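Local coordinates for lovastatin nonaketide synthase, polyketide synthase component (Aspergillus terreus, PDB 7CPX), which assembles the nonaketide dihydromonacolin L, a lovastatin precursor, by repeated condensation of malonyl units, with methylation and reduction of the growing chain, at residues 235-240 with 395-400; 564-569 with 654-659; 1310-1315 with 1354-1359; 1644-1649 with 1668-1673; 1836-1841 with 2129-2134. The protein carries 2 engineered substitutions. All coordinates share one frame; numbering follows the deposited sequence.

Contact 1 (235-240 with 395-400)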
# COMPACT_ATOMS: atom_id res chain seq x y z
N TRP A 235 -9.08 -43.68 9.94
CA TRP A 235 -10.14 -44.49 10.53
C TRP A 235 -10.23 -44.33 12.04
O TRP A 235 -10.86 -45.15 12.71
CB TRP A 235 -9.96 -45.98 10.19
CG TRP A 235 -10.03 -46.29 8.72
CD1 TRP A 235 -9.97 -45.41 7.69
CD2 TRP A 235 -10.16 -47.59 8.14
NE1 TRP A 235 -10.07 -46.07 6.49
CE2 TRP A 235 -10.18 -47.42 6.74
CE3 TRP A 235 -10.27 -48.88 8.65
CZ2 TRP A 235 -10.31 -48.48 5.86
CZ3 TRP A 235 -10.39 -49.94 7.78
CH2 TRP A 235 -10.41 -49.73 6.40
N ASP A 236 -9.63 -43.28 12.60
CA ASP A 236 -9.63 -43.08 14.04
C ASP A 236 -10.77 -42.16 14.45
O ASP A 236 -11.28 -41.36 13.66
CB ASP A 236 -8.30 -42.50 14.50
CG ASP A 236 -8.16 -42.48 16.01
OD1 ASP A 236 -7.92 -43.56 16.60
OD2 ASP A 236 -8.29 -41.39 16.61
N ALA A 237 -11.18 -42.28 15.72
CA ALA A 237 -12.22 -41.41 16.25
C ALA A 237 -11.81 -39.94 16.19
O ALA A 237 -12.69 -39.07 16.15
CB ALA A 237 -12.55 -41.80 17.69
N GLY A 238 -10.51 -39.65 16.17
CA GLY A 238 -10.01 -38.30 16.02
C GLY A 238 -9.94 -37.81 14.60
O GLY A 238 -9.35 -36.76 14.35
N ALA A 239 -10.51 -38.56 13.66
CA ALA A 239 -10.51 -38.16 12.25
C ALA A 239 -11.11 -36.78 12.08
O ALA A 239 -12.30 -36.57 12.34
CB ALA A 239 -11.27 -39.18 11.41
N ASP A 240 -10.29 -35.81 11.65
CA ASP A 240 -10.76 -34.45 11.45
C ASP A 240 -10.20 -33.84 10.16
O ASP A 240 -10.14 -32.61 10.05
CB ASP A 240 -10.38 -33.57 12.65
CG ASP A 240 -8.90 -33.64 12.97
OD1 ASP A 240 -8.17 -34.38 12.27
OD2 ASP A 240 -8.46 -32.95 13.91
N PHE A 395 -3.34 -44.34 15.12
CA PHE A 395 -4.57 -45.12 15.23
C PHE A 395 -4.68 -45.57 16.69
O PHE A 395 -4.01 -46.52 17.10
CB PHE A 395 -4.57 -46.31 14.29
CG PHE A 395 -5.79 -47.18 14.41
CD1 PHE A 395 -7.00 -46.77 13.89
CD2 PHE A 395 -5.72 -48.41 15.04
CE1 PHE A 395 -8.12 -47.56 14.00
CE2 PHE A 395 -6.84 -49.21 15.16
CZ PHE A 395 -8.05 -48.78 14.63
N ASP A 396 -5.52 -44.87 17.45
CA ASP A 396 -5.72 -45.17 18.86
C ASP A 396 -7.10 -45.75 19.17
O ASP A 396 -7.22 -46.60 20.05
CB ASP A 396 -5.52 -43.91 19.71
CG ASP A 396 -4.16 -43.28 19.49
OD1 ASP A 396 -3.20 -44.03 19.20
OD2 ASP A 396 -4.05 -42.04 19.60
N LYS A 397 -8.13 -45.30 18.46
CA LYS A 397 -9.49 -45.79 18.68
C LYS A 397 -10.22 -45.80 17.35
O LYS A 397 -10.26 -44.78 16.66
CB LYS A 397 -10.23 -44.92 19.70
CG LYS A 397 -11.66 -45.37 19.97
CD LYS A 397 -12.26 -44.63 21.16
CE LYS A 397 -12.38 -43.13 20.90
NZ LYS A 397 -12.98 -42.41 22.05
N ILE A 398 -10.81 -46.95 17.01
CA ILE A 398 -11.51 -47.07 15.74
C ILE A 398 -12.66 -46.07 15.70
O ILE A 398 -13.41 -45.92 16.67
CB ILE A 398 -12.01 -48.51 15.54
CG1 ILE A 398 -12.55 -48.69 14.12
CG2 ILE A 398 -13.09 -48.84 16.55
CD1 ILE A 398 -11.49 -48.58 13.04
N SER A 399 -12.80 -45.39 14.57
CA SER A 399 -13.87 -44.42 14.43
C SER A 399 -15.22 -45.12 14.52
O SER A 399 -15.40 -46.20 13.94
CB SER A 399 -13.75 -43.69 13.09
OG SER A 399 -14.77 -42.71 12.95
N PRO A 400 -16.20 -44.55 15.23
CA PRO A 400 -17.52 -45.19 15.28
C PRO A 400 -18.14 -45.39 13.91
O PRO A 400 -18.84 -46.39 13.69
CB PRO A 400 -18.35 -44.22 16.14
CG PRO A 400 -17.35 -43.46 16.93
CD PRO A 400 -16.15 -43.34 16.06
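Asp236 turns its carboxylate onto the backbone of Asp396 and Lys397, and one oxygen does most of the gripping. The N-H of Lys397 reaches Asp236 OD1 nearly along its C-O axis (N to OD1 2.6 Å), while that of Asp396 comes from above the carboxylate plane (N to OD1 2.9 Å). With CG of Asp236 anti to its N (chi1 -171°), the carboxylate swings over to the 395-400 backbone, while OD2 stays with its own turn and accepts from Gly238 N, which lies above the carboxylate plane. Backbone bonds flank it: Ser399 N to Trp235 O, 2.7 Å, and Ala237 N to Lys397 O, 2.8 Å. The Trp235 carbonyl also faces the edge of the Phe395 ring. The Trp235 side chain leads away, onto helix 327-339, about 7 Å from that of His320, a predicted active-site histidine. Asp236 and Ile398 thus form a single isolated beta bridge between two loops of the thiolase-type ketosynthase fold, with an Asx turn set in the type I turn 236-239.

Contact 2 (564-569 with 654-659)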
# COMPACT_ATOMS: atom_id res chain seq x y z
N THR A 564 54.52 -57.26 -24.68
CA THR A 564 55.84 -57.20 -24.08
C THR A 564 56.62 -58.49 -24.36
O THR A 564 56.04 -59.56 -24.55
CB THR A 564 55.73 -56.99 -22.57
OG1 THR A 564 55.00 -58.07 -21.98
CG2 THR A 564 55.03 -55.68 -22.26
N GLY A 565 57.94 -58.36 -24.38
CA GLY A 565 58.80 -59.48 -24.73
C GLY A 565 59.75 -59.90 -23.63
O GLY A 565 59.64 -59.44 -22.49
N GLN A 566 60.68 -60.79 -23.96
CA GLN A 566 61.65 -61.26 -22.99
C GLN A 566 62.55 -60.12 -22.53
O GLN A 566 62.80 -59.16 -23.27
CB GLN A 566 62.49 -62.39 -23.58
CG GLN A 566 63.50 -62.99 -22.60
CD GLN A 566 64.25 -64.17 -23.19
OE1 GLN A 566 63.98 -64.60 -24.32
NE2 GLN A 566 65.20 -64.70 -22.44
N GLY A 567 63.04 -60.22 -21.30
CA GLY A 567 63.79 -59.17 -20.67
C GLY A 567 62.96 -58.19 -19.87
O GLY A 567 63.51 -57.45 -19.05
N ALA A 568 61.64 -58.18 -20.09
CA ALA A 568 60.72 -57.36 -19.31
C ALA A 568 59.91 -58.17 -18.31
O ALA A 568 59.23 -57.57 -17.47
CB ALA A 568 59.76 -56.62 -20.25
N GLN A 569 59.96 -59.50 -18.37
CA GLN A 569 59.18 -60.32 -17.46
C GLN A 569 59.63 -60.08 -16.02
O GLN A 569 60.82 -60.04 -15.72
CB GLN A 569 59.31 -61.80 -17.82
CG GLN A 569 60.62 -62.46 -17.40
CD GLN A 569 61.84 -61.84 -18.05
OE1 GLN A 569 61.73 -60.95 -18.90
NE2 GLN A 569 63.02 -62.29 -17.64
N GLY A 654 55.54 -57.58 -30.35
CA GLY A 654 56.74 -57.07 -29.71
C GLY A 654 57.97 -57.85 -30.13
O GLY A 654 58.28 -57.93 -31.32
N HIS A 655 58.66 -58.44 -29.16
CA HIS A 655 59.82 -59.27 -29.42
C HIS A 655 59.74 -60.53 -28.57
O HIS A 655 59.23 -60.51 -27.45
CB HIS A 655 61.13 -58.52 -29.13
CG HIS A 655 61.27 -58.07 -27.71
ND1 HIS A 655 60.76 -56.87 -27.26
CD2 HIS A 655 61.86 -58.65 -26.64
CE1 HIS A 655 61.03 -56.73 -25.98
NE2 HIS A 655 61.69 -57.80 -25.58
N SER A 656 60.25 -61.63 -29.12
CA SER A 656 60.30 -62.92 -28.43
C SER A 656 58.88 -63.27 -27.99
O SER A 656 58.00 -63.40 -28.86
CB SER A 656 61.34 -62.85 -27.31
OG SER A 656 61.44 -64.08 -26.61
N SER A 657 58.60 -63.41 -26.69
CA SER A 657 57.26 -63.76 -26.25
C SER A 657 56.23 -62.76 -26.77
O SER A 657 55.13 -63.15 -27.19
CB SER A 657 57.20 -63.84 -24.73
OG SER A 657 58.10 -64.82 -24.23
N GLY A 658 56.58 -61.48 -26.77
CA GLY A 658 55.67 -60.44 -27.22
C GLY A 658 55.14 -60.72 -28.61
O GLY A 658 54.04 -60.29 -28.96
N GLU A 659 55.92 -61.44 -29.41
CA GLU A 659 55.44 -61.83 -30.73
C GLU A 659 54.51 -63.03 -30.63
O GLU A 659 53.38 -62.99 -31.14
CB GLU A 659 56.63 -62.14 -31.65
CG GLU A 659 56.32 -62.02 -33.13
CD GLU A 659 55.26 -63.00 -33.60
OE1 GLU A 659 55.32 -64.18 -33.21
OE2 GLU A 659 54.36 -62.58 -34.36
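This buried loop-to-turn contact, centred on Gly565 and His655, joins the segment following strand 558-563 to the turn that opens helix 657-665 in the malonyl-CoA:ACP transacylase domain. His655 lays one ring face over the CA of Gly565, a CH-pi contact with CA 3.7 Å from the ring centroid. The same ring uses its edge as well: NE2 donates to Gln566 O (2.9 Å), with the oxygen close to the ring plane and the N-H meeting a carbonyl lone pair. A chi1 of 60° puts CG between the backbone N and carbonyl carbon of His655, and from there the ring covers Gly565 CA. The sequence Gly654-His655-Ser656-Ser657-Gly658 fits the GxSxG nucleophile elbow of acyltransferases, in which Ser656 would be the nucleophile. The positive phi of Ser656 (55°) agrees with that turn. The backbone N-H groups of Gln566 and Ser657 probably form the oxyanion hole, as in related acyltransferases. From Ser656, CB and OG pack beside the Gln566 CB, and OG gives a weak bond to OE1 (3.5 Å). The stronger partner of that amide oxygen is Gln628 NE2, which fixes the end of the glutamine, while Gln628 O holds Ser657 OG.

Contact 3 (1310-1315 with 1354-1359)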
# COMPACT_ATOMS: atom_id res chain seq x y z
N TYR A 1310 -73.76 52.06 -16.27
CA TYR A 1310 -74.82 52.53 -15.39
C TYR A 1310 -75.88 53.36 -16.11
O TYR A 1310 -76.97 53.55 -15.57
CB TYR A 1310 -74.22 53.36 -14.25
CG TYR A 1310 -74.23 54.85 -14.51
CD1 TYR A 1310 -73.23 55.44 -15.27
CD2 TYR A 1310 -75.23 55.66 -13.99
CE1 TYR A 1310 -73.23 56.81 -15.51
CE2 TYR A 1310 -75.23 57.02 -14.23
CZ TYR A 1310 -74.23 57.59 -14.98
OH TYR A 1310 -74.23 58.95 -15.22
N PHE A 1311 -75.58 53.86 -17.31
CA PHE A 1311 -76.49 54.80 -17.96
C PHE A 1311 -77.85 54.15 -18.24
O PHE A 1311 -78.89 54.71 -17.90
CB PHE A 1311 -75.87 55.32 -19.26
CG PHE A 1311 -74.67 56.20 -19.04
CD1 PHE A 1311 -73.41 55.65 -18.88
CD2 PHE A 1311 -74.81 57.58 -18.98
CE1 PHE A 1311 -72.31 56.46 -18.69
CE2 PHE A 1311 -73.71 58.39 -18.79
CZ PHE A 1311 -72.46 57.83 -18.64
N TYR A 1312 -77.85 52.98 -18.87
CA TYR A 1312 -79.09 52.31 -19.28
C TYR A 1312 -79.17 50.92 -18.67
O TYR A 1312 -79.75 50.00 -19.26
CB TYR A 1312 -79.20 52.23 -20.80
CG TYR A 1312 -78.57 53.38 -21.56
CD1 TYR A 1312 -78.84 54.70 -21.21
CD2 TYR A 1312 -77.71 53.14 -22.62
CE1 TYR A 1312 -78.26 55.75 -21.90
CE2 TYR A 1312 -77.13 54.18 -23.32
CZ TYR A 1312 -77.41 55.48 -22.96
OH TYR A 1312 -76.84 56.52 -23.65
N ILE A 1313 -78.59 50.74 -17.48
CA ILE A 1313 -78.56 49.41 -16.87
C ILE A 1313 -79.98 48.87 -16.71
O ILE A 1313 -80.23 47.68 -16.96
CB ILE A 1313 -77.82 49.45 -15.52
CG1 ILE A 1313 -77.82 48.07 -14.87
CG2 ILE A 1313 -78.45 50.47 -14.58
CD1 ILE A 1313 -77.01 47.04 -15.63
N ARG A 1314 -80.91 49.71 -16.27
CA ARG A 1314 -82.28 49.25 -16.06
C ARG A 1314 -82.87 48.67 -17.34
O ARG A 1314 -83.73 47.78 -17.28
CB ARG A 1314 -83.15 50.39 -15.54
CG ARG A 1314 -82.73 50.94 -14.18
CD ARG A 1314 -82.91 49.91 -13.07
NE ARG A 1314 -81.77 49.00 -12.96
CZ ARG A 1314 -80.70 49.22 -12.20
NH1 ARG A 1314 -80.58 50.33 -11.48
NH2 ARG A 1314 -79.73 48.32 -12.17
N SER A 1315 -82.43 49.16 -18.50
CA SER A 1315 -82.90 48.60 -19.77
C SER A 1315 -82.05 47.41 -20.20
O SER A 1315 -82.54 46.53 -20.92
CB SER A 1315 -82.88 49.68 -20.85
OG SER A 1315 -83.69 50.78 -20.49
N TYR A 1354 -70.94 48.95 -23.07
CA TYR A 1354 -70.25 49.95 -23.87
C TYR A 1354 -71.19 50.88 -24.63
O TYR A 1354 -70.72 51.84 -25.26
CB TYR A 1354 -69.30 49.28 -24.88
CG TYR A 1354 -68.40 48.20 -24.32
CD1 TYR A 1354 -68.22 48.04 -22.95
CD2 TYR A 1354 -67.73 47.33 -25.17
CE1 TYR A 1354 -67.40 47.05 -22.45
CE2 TYR A 1354 -66.90 46.34 -24.67
CZ TYR A 1354 -66.74 46.21 -23.31
OH TYR A 1354 -65.92 45.22 -22.82
N ASP A 1355 -72.50 50.64 -24.60
CA ASP A 1355 -73.44 51.46 -25.36
C ASP A 1355 -73.34 52.95 -25.05
O ASP A 1355 -73.33 53.74 -26.01
CB ASP A 1355 -74.88 50.98 -25.11
CG ASP A 1355 -75.34 49.97 -26.13
OD1 ASP A 1355 -75.04 50.14 -27.33
OD2 ASP A 1355 -76.02 48.99 -25.73
N PRO A 1356 -73.26 53.39 -23.80
CA PRO A 1356 -73.36 54.84 -23.52
C PRO A 1356 -72.16 55.63 -24.01
O PRO A 1356 -71.48 56.30 -23.23
CB PRO A 1356 -73.48 54.89 -21.99
CG PRO A 1356 -73.91 53.52 -21.58
CD PRO A 1356 -73.27 52.60 -22.56
N GLY A 1357 -71.90 55.57 -25.32
CA GLY A 1357 -70.84 56.34 -25.93
C GLY A 1357 -69.45 55.74 -25.80
O GLY A 1357 -68.54 56.18 -26.51
N TRP A 1358 -69.27 54.76 -24.91
CA TRP A 1358 -67.95 54.17 -24.74
C TRP A 1358 -67.58 53.30 -25.94
O TRP A 1358 -66.48 53.41 -26.48
CB TRP A 1358 -67.90 53.36 -23.45
CG TRP A 1358 -68.47 54.07 -22.26
CD1 TRP A 1358 -69.76 54.04 -21.82
CD2 TRP A 1358 -67.77 54.93 -21.35
NE1 TRP A 1358 -69.91 54.83 -20.70
CE2 TRP A 1358 -68.69 55.38 -20.39
CE3 TRP A 1358 -66.44 55.36 -21.26
CZ2 TRP A 1358 -68.34 56.24 -19.36
CZ3 TRP A 1358 -66.09 56.21 -20.23
CH2 TRP A 1358 -67.03 56.64 -19.29
N GLU A 1359 -68.50 52.44 -26.37
CA GLU A 1359 -68.28 51.55 -27.51
C GLU A 1359 -66.92 50.88 -27.42
O GLU A 1359 -66.46 50.54 -26.33
CB GLU A 1359 -68.42 52.34 -28.81
CG GLU A 1359 -69.74 53.09 -28.94
CD GLU A 1359 -69.93 53.71 -30.31
OE1 GLU A 1359 -69.02 53.58 -31.15
OE2 GLU A 1359 -71.00 54.32 -30.54
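With CG anti to its carbonyl carbon (chi1 -68°), Phe1311 swings its ring out toward Pro1356 and Trp1358. Tyr1312 likewise carries CG on the side of its backbone N, and its ring also arrives at the proline. Both aromatics touch Pro1356, from two different sides. Phe1311 CD1 lies against the CB of Pro1356 (3.2 Å), and the CB of Phe1311 touches the proline CG, so both the stem and the ring of the phenylalanine take part. The tyrosine and the proline run past each other head to tail, Tyr1312 CE2 to Pro1356 CG 3.7 Å, with the CB of Asp1355 at the tyrosine ring edge. Farther out, Phe1311 CE1 meets the rim of the indole at Trp1358 NE1 (3.5 Å). Those two rings are inclined at 54°, an oblique pairing. One face of the Phe1311 ring is taken by Tyr1310 of its own segment, CE1 standing 3.3 Å above the plane. Pro1356 itself is the centre of an inverse gamma turn. The contact is thus apolar packing near the protein surface. It joins the link between helices 1298-1309 and 1313-1324 to the loop between helices 1339-1354 and 1361-1370, with Trp1358 resting on Ile1308 and Asp1355 on Phe1316.

Contact 4 (1644-1649 with 1668-1673)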
# COMPACT_ATOMS: atom_id res chain seq x y z
N LEU A 1644 -80.85 19.33 38.72
CA LEU A 1644 -79.94 20.47 38.65
C LEU A 1644 -79.80 21.08 40.04
O LEU A 1644 -80.80 21.33 40.72
CB LEU A 1644 -80.43 21.51 37.65
CG LEU A 1644 -79.45 22.67 37.40
CD1 LEU A 1644 -79.44 23.04 35.92
CD2 LEU A 1644 -79.81 23.87 38.25
N VAL A 1645 -78.55 21.33 40.44
CA VAL A 1645 -78.24 21.89 41.75
C VAL A 1645 -77.33 23.08 41.55
O VAL A 1645 -76.24 22.94 40.98
CB VAL A 1645 -77.58 20.85 42.68
CG1 VAL A 1645 -77.38 21.44 44.07
CG2 VAL A 1645 -78.41 19.57 42.74
N VAL A 1646 -77.75 24.25 42.02
CA VAL A 1646 -76.97 25.47 41.92
C VAL A 1646 -76.34 25.75 43.28
O VAL A 1646 -77.02 25.70 44.31
CB VAL A 1646 -77.83 26.65 41.45
CG1 VAL A 1646 -76.95 27.86 41.18
CG2 VAL A 1646 -78.63 26.28 40.22
N VAL A 1647 -75.04 26.03 43.28
CA VAL A 1647 -74.29 26.32 44.49
C VAL A 1647 -73.60 27.66 44.31
O VAL A 1647 -72.96 27.91 43.29
CB VAL A 1647 -73.26 25.22 44.79
CG1 VAL A 1647 -72.65 25.41 46.17
CG2 VAL A 1647 -73.89 23.84 44.67
N GLY A 1648 -73.74 28.53 45.32
CA GLY A 1648 -73.18 29.87 45.28
C GLY A 1648 -74.27 30.92 45.38
O GLY A 1648 -75.23 30.78 46.14
N GLY A 1649 -74.11 31.98 44.59
CA GLY A 1649 -75.09 33.05 44.57
C GLY A 1649 -75.01 34.01 45.73
O GLY A 1649 -75.94 34.80 45.93
N ARG A 1668 -86.93 22.07 35.15
CA ARG A 1668 -86.06 21.00 35.62
C ARG A 1668 -86.18 20.91 37.13
O ARG A 1668 -86.48 21.92 37.78
CB ARG A 1668 -84.60 21.24 35.23
CG ARG A 1668 -84.35 21.33 33.73
CD ARG A 1668 -84.55 19.99 33.06
NE ARG A 1668 -84.17 20.02 31.65
CZ ARG A 1668 -85.00 20.33 30.65
NH1 ARG A 1668 -86.27 20.64 30.88
NH2 ARG A 1668 -84.54 20.32 29.41
N PRO A 1669 -85.94 19.74 37.72
CA PRO A 1669 -85.79 19.69 39.18
C PRO A 1669 -84.64 20.58 39.62
O PRO A 1669 -83.58 20.62 38.99
CB PRO A 1669 -85.49 18.21 39.46
CG PRO A 1669 -86.04 17.48 38.27
CD PRO A 1669 -85.86 18.41 37.11
N LEU A 1670 -84.85 21.31 40.71
CA LEU A 1670 -83.92 22.34 41.12
C LEU A 1670 -83.63 22.26 42.61
O LEU A 1670 -84.54 22.08 43.43
CB LEU A 1670 -84.45 23.74 40.79
CG LEU A 1670 -83.54 24.91 41.18
CD1 LEU A 1670 -82.21 24.82 40.46
CD2 LEU A 1670 -84.22 26.24 40.89
N GLN A 1671 -82.35 22.38 42.95
CA GLN A 1671 -81.90 22.61 44.32
C GLN A 1671 -80.97 23.80 44.33
O GLN A 1671 -80.29 24.08 43.33
CB GLN A 1671 -81.18 21.38 44.90
CG GLN A 1671 -82.05 20.14 45.00
CD GLN A 1671 -81.31 18.98 45.65
OE1 GLN A 1671 -80.09 19.00 45.78
NE2 GLN A 1671 -82.06 17.96 46.07
N THR A 1672 -80.94 24.52 45.45
CA THR A 1672 -80.11 25.72 45.56
C THR A 1672 -79.44 25.76 46.92
O THR A 1672 -80.06 25.45 47.94
CB THR A 1672 -80.94 26.99 45.34
OG1 THR A 1672 -82.02 27.03 46.29
CG2 THR A 1672 -81.50 27.03 43.93
N TYR A 1673 -78.17 26.16 46.93
CA TYR A 1673 -77.40 26.30 48.16
C TYR A 1673 -76.53 27.53 48.05
O TYR A 1673 -75.88 27.75 47.03
CB TYR A 1673 -76.55 25.05 48.41
CG TYR A 1673 -77.36 23.78 48.47
CD1 TYR A 1673 -77.91 23.34 49.67
CD2 TYR A 1673 -77.57 23.01 47.34
CE1 TYR A 1673 -78.65 22.18 49.73
CE2 TYR A 1673 -78.31 21.85 47.39
CZ TYR A 1673 -78.85 21.44 48.59
OH TYR A 1673 -79.59 20.28 48.64
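Val1645 and Tyr1673 meet at the apolar centre of one sheet face, where the CG1 methyl touches the ring edge at CE2 (3.5 Å). The other methyl of Val1645, CG2, lies alongside the extended Gln1671 chain and comes 3.5 Å from its OE1. On the reverse face Leu1670 CD1 reaches across to two methyls of the neighbouring strand, Leu1644 CD2 at 3.4 Å and Val1646 CG2 at 3.9 Å. The two leucines lie alongside each other with their ends on the same face. Between the faces five backbone bonds tie the segments, the end ones, Leu1644 N to Pro1669 O and Gly1648 N to Tyr1673 O, reaching just beyond the strands. The axes of the parallel strands 1644-1647 and 1670-1673 diverge by only 15°. At the polar rim, Tyr1673 OH donates to Gln1671 OE1 (3.2 Å), approaching from above the amide plane; with CG anti to the carbonyl carbon (chi1 -57°), the tyrosine leans back along its own strand. The two strands and helix 1652-1664 between them form a beta-alpha-beta unit, consistent with a Rossmann-like, ketoreductase-type subdomain. Strand 1670-1673 is outermost in this sheet within the chain, and strand 1644-1647 pairs on its other side with strand 1689-1693. Helix 1652-1664 packs on the face of Leu1670, Val1646 and Thr1672, while Leu1685 touches both Gln1671 and Tyr1673.

Contact 5 (1836-1841 with 2129-2134)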
# COMPACT_ATOMS: atom_id res chain seq x y z
N ALA A 1836 -35.91 43.06 12.13
CA ALA A 1836 -35.51 42.06 13.10
C ALA A 1836 -34.01 41.80 12.98
O ALA A 1836 -33.52 41.62 11.86
CB ALA A 1836 -36.28 40.76 12.89
N PRO A 1837 -33.26 41.77 14.09
CA PRO A 1837 -31.82 41.51 13.98
C PRO A 1837 -31.54 40.17 13.31
O PRO A 1837 -31.96 39.12 13.79
CB PRO A 1837 -31.35 41.53 15.44
CG PRO A 1837 -32.36 42.33 16.16
CD PRO A 1837 -33.67 42.05 15.47
N VAL A 1838 -30.82 40.23 12.20
CA VAL A 1838 -30.41 39.04 11.46
C VAL A 1838 -28.91 39.13 11.24
O VAL A 1838 -28.43 40.08 10.60
CB VAL A 1838 -31.15 38.90 10.12
CG1 VAL A 1838 -30.54 37.79 9.30
CG2 VAL A 1838 -32.62 38.64 10.37
N ALA A 1839 -28.17 38.15 11.74
CA ALA A 1839 -26.72 38.12 11.65
C ALA A 1839 -26.27 37.18 10.54
O ALA A 1839 -26.78 36.07 10.40
CB ALA A 1839 -26.11 37.69 12.97
N LEU A 1840 -25.32 37.65 9.74
CA LEU A 1840 -24.70 36.83 8.70
C LEU A 1840 -23.62 36.00 9.37
O LEU A 1840 -22.43 36.30 9.31
CB LEU A 1840 -24.14 37.71 7.59
CG LEU A 1840 -23.55 37.03 6.36
CD1 LEU A 1840 -24.25 35.72 6.04
CD2 LEU A 1840 -23.65 37.97 5.17
N GLN A 1841 -24.05 34.92 10.02
CA GLN A 1841 -23.20 34.13 10.89
C GLN A 1841 -22.44 33.08 10.10
O GLN A 1841 -22.98 32.45 9.18
CB GLN A 1841 -24.03 33.46 11.98
CG GLN A 1841 -23.23 32.71 13.02
CD GLN A 1841 -22.43 33.62 13.92
OE1 GLN A 1841 -21.26 33.92 13.65
NE2 GLN A 1841 -23.05 34.08 15.00
N ILE A 2129 -21.25 43.68 2.41
CA ILE A 2129 -22.60 43.16 2.34
C ILE A 2129 -23.58 44.33 2.36
O ILE A 2129 -23.47 45.23 3.20
CB ILE A 2129 -22.87 42.21 3.51
CG1 ILE A 2129 -21.94 41.00 3.46
CG2 ILE A 2129 -24.32 41.77 3.49
CD1 ILE A 2129 -21.47 40.57 4.82
N SER A 2130 -24.53 44.30 1.44
CA SER A 2130 -25.59 45.30 1.35
C SER A 2130 -26.84 44.70 1.99
O SER A 2130 -27.52 43.87 1.39
CB SER A 2130 -25.84 45.70 -0.10
OG SER A 2130 -27.00 46.51 -0.21
N TRP A 2131 -27.14 45.13 3.21
CA TRP A 2131 -28.27 44.59 3.94
C TRP A 2131 -29.57 45.17 3.39
O TRP A 2131 -29.71 46.40 3.33
CB TRP A 2131 -28.15 44.90 5.42
CG TRP A 2131 -27.12 44.08 6.11
CD1 TRP A 2131 -25.85 44.45 6.42
CD2 TRP A 2131 -27.27 42.74 6.58
NE1 TRP A 2131 -25.19 43.43 7.05
CE2 TRP A 2131 -26.04 42.36 7.16
CE3 TRP A 2131 -28.32 41.82 6.56
CZ2 TRP A 2131 -25.84 41.11 7.73
CZ3 TRP A 2131 -28.12 40.57 7.12
CH2 TRP A 2131 -26.89 40.23 7.69
N PRO A 2132 -30.54 44.34 2.98
CA PRO A 2132 -31.81 44.89 2.51
C PRO A 2132 -32.50 45.68 3.61
O PRO A 2132 -32.42 45.34 4.80
CB PRO A 2132 -32.61 43.65 2.12
CG PRO A 2132 -32.00 42.54 2.90
CD PRO A 2132 -30.55 42.87 3.00
N ARG A 2133 -33.19 46.76 3.21
CA ARG A 2133 -33.84 47.65 4.16
C ARG A 2133 -35.35 47.63 4.09
O ARG A 2133 -36.00 48.00 5.07
CB ARG A 2133 -33.36 49.09 3.93
CG ARG A 2133 -31.87 49.30 4.18
CD ARG A 2133 -31.46 48.75 5.54
NE ARG A 2133 -32.44 49.09 6.56
CZ ARG A 2133 -32.52 48.51 7.75
NH1 ARG A 2133 -31.66 47.57 8.12
NH2 ARG A 2133 -33.48 48.87 8.59
N GLU A 2134 -35.93 47.21 2.97
CA GLU A 2134 -37.38 47.10 2.84
C GLU A 2134 -37.83 45.71 3.26
O GLU A 2134 -37.15 44.72 2.97
CB GLU A 2134 -37.82 47.40 1.41
CG GLU A 2134 -37.38 48.76 0.90
CD GLU A 2134 -37.94 49.91 1.72
OE1 GLU A 2134 -38.90 49.68 2.49
OE2 GLU A 2134 -37.41 51.03 1.61
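Leu1840 and Trp2131 form the tight half of this buried contact, together with Ile2129. The CD2 methyl of Leu1840 meets the CD1 of Ile2129 at 3.4 Å, the two side chains approaching at a slant. Nearer its root, Leu1840 CB presses on the far corner of the indole at Trp2131 CH2 (3.7 Å). The same corner points at the backbone of strand 1838-1842, with the Leu1840 N in the ring plane at the edge and the Val1838 O reached obliquely (O to CH2 3.3 Å). A chi1 of -74°, placing CG beside the backbone N, directs the indole toward that strand. One of its faces is lined by Ile2129 CG2 from its own segment. By contrast, the Val1838 side chain packs more loosely, CG1 to Trp2131 CZ3 4.3 Å. The backbones keep well apart, with CA atoms 9.6 Å distant between Val1838 and Trp2131, so the indole itself bridges the two segments. Toward the exposed Glu2134 the segments part, and Arg2133 turns to the carbonyl of Val1873. The contact sets the antiparallel pair 1838-1842/1849-1853 against the end of strand 2128-2130, itself paired with strand 1869-1883, and helix 2111-2117 packs against Leu1840 and Ile2129. Shape and dispersion therefore hold the junction, while NE1, the polar edge of the tryptophan, is satisfied by Ser1876 OG, a bond that would fix the indole's rotation among apolar neighbours.

Overall arrangement
The five contacts follow one another along the chain, each closing before the next opens, and none touches another. Contact 1 lies near the predicted ketosynthase active site, its Trp235 side chain about 7 Å from that of His320 and about 11 Å from that of His367. Contact 2 sits at the probable nucleophile turn of the transacylase domain, its nearest atoms about 70 Å from those of contact 1. Contacts 3, 4 and 5 are structural and lie away from the known and predicted catalytic and cofactor sites. Contacts 3 and 5 come closest, about 36 Å between nearest atoms, while the centres of contacts 2 and 4 are about 176 Å apart, showing how far this multidomain enzyme extends.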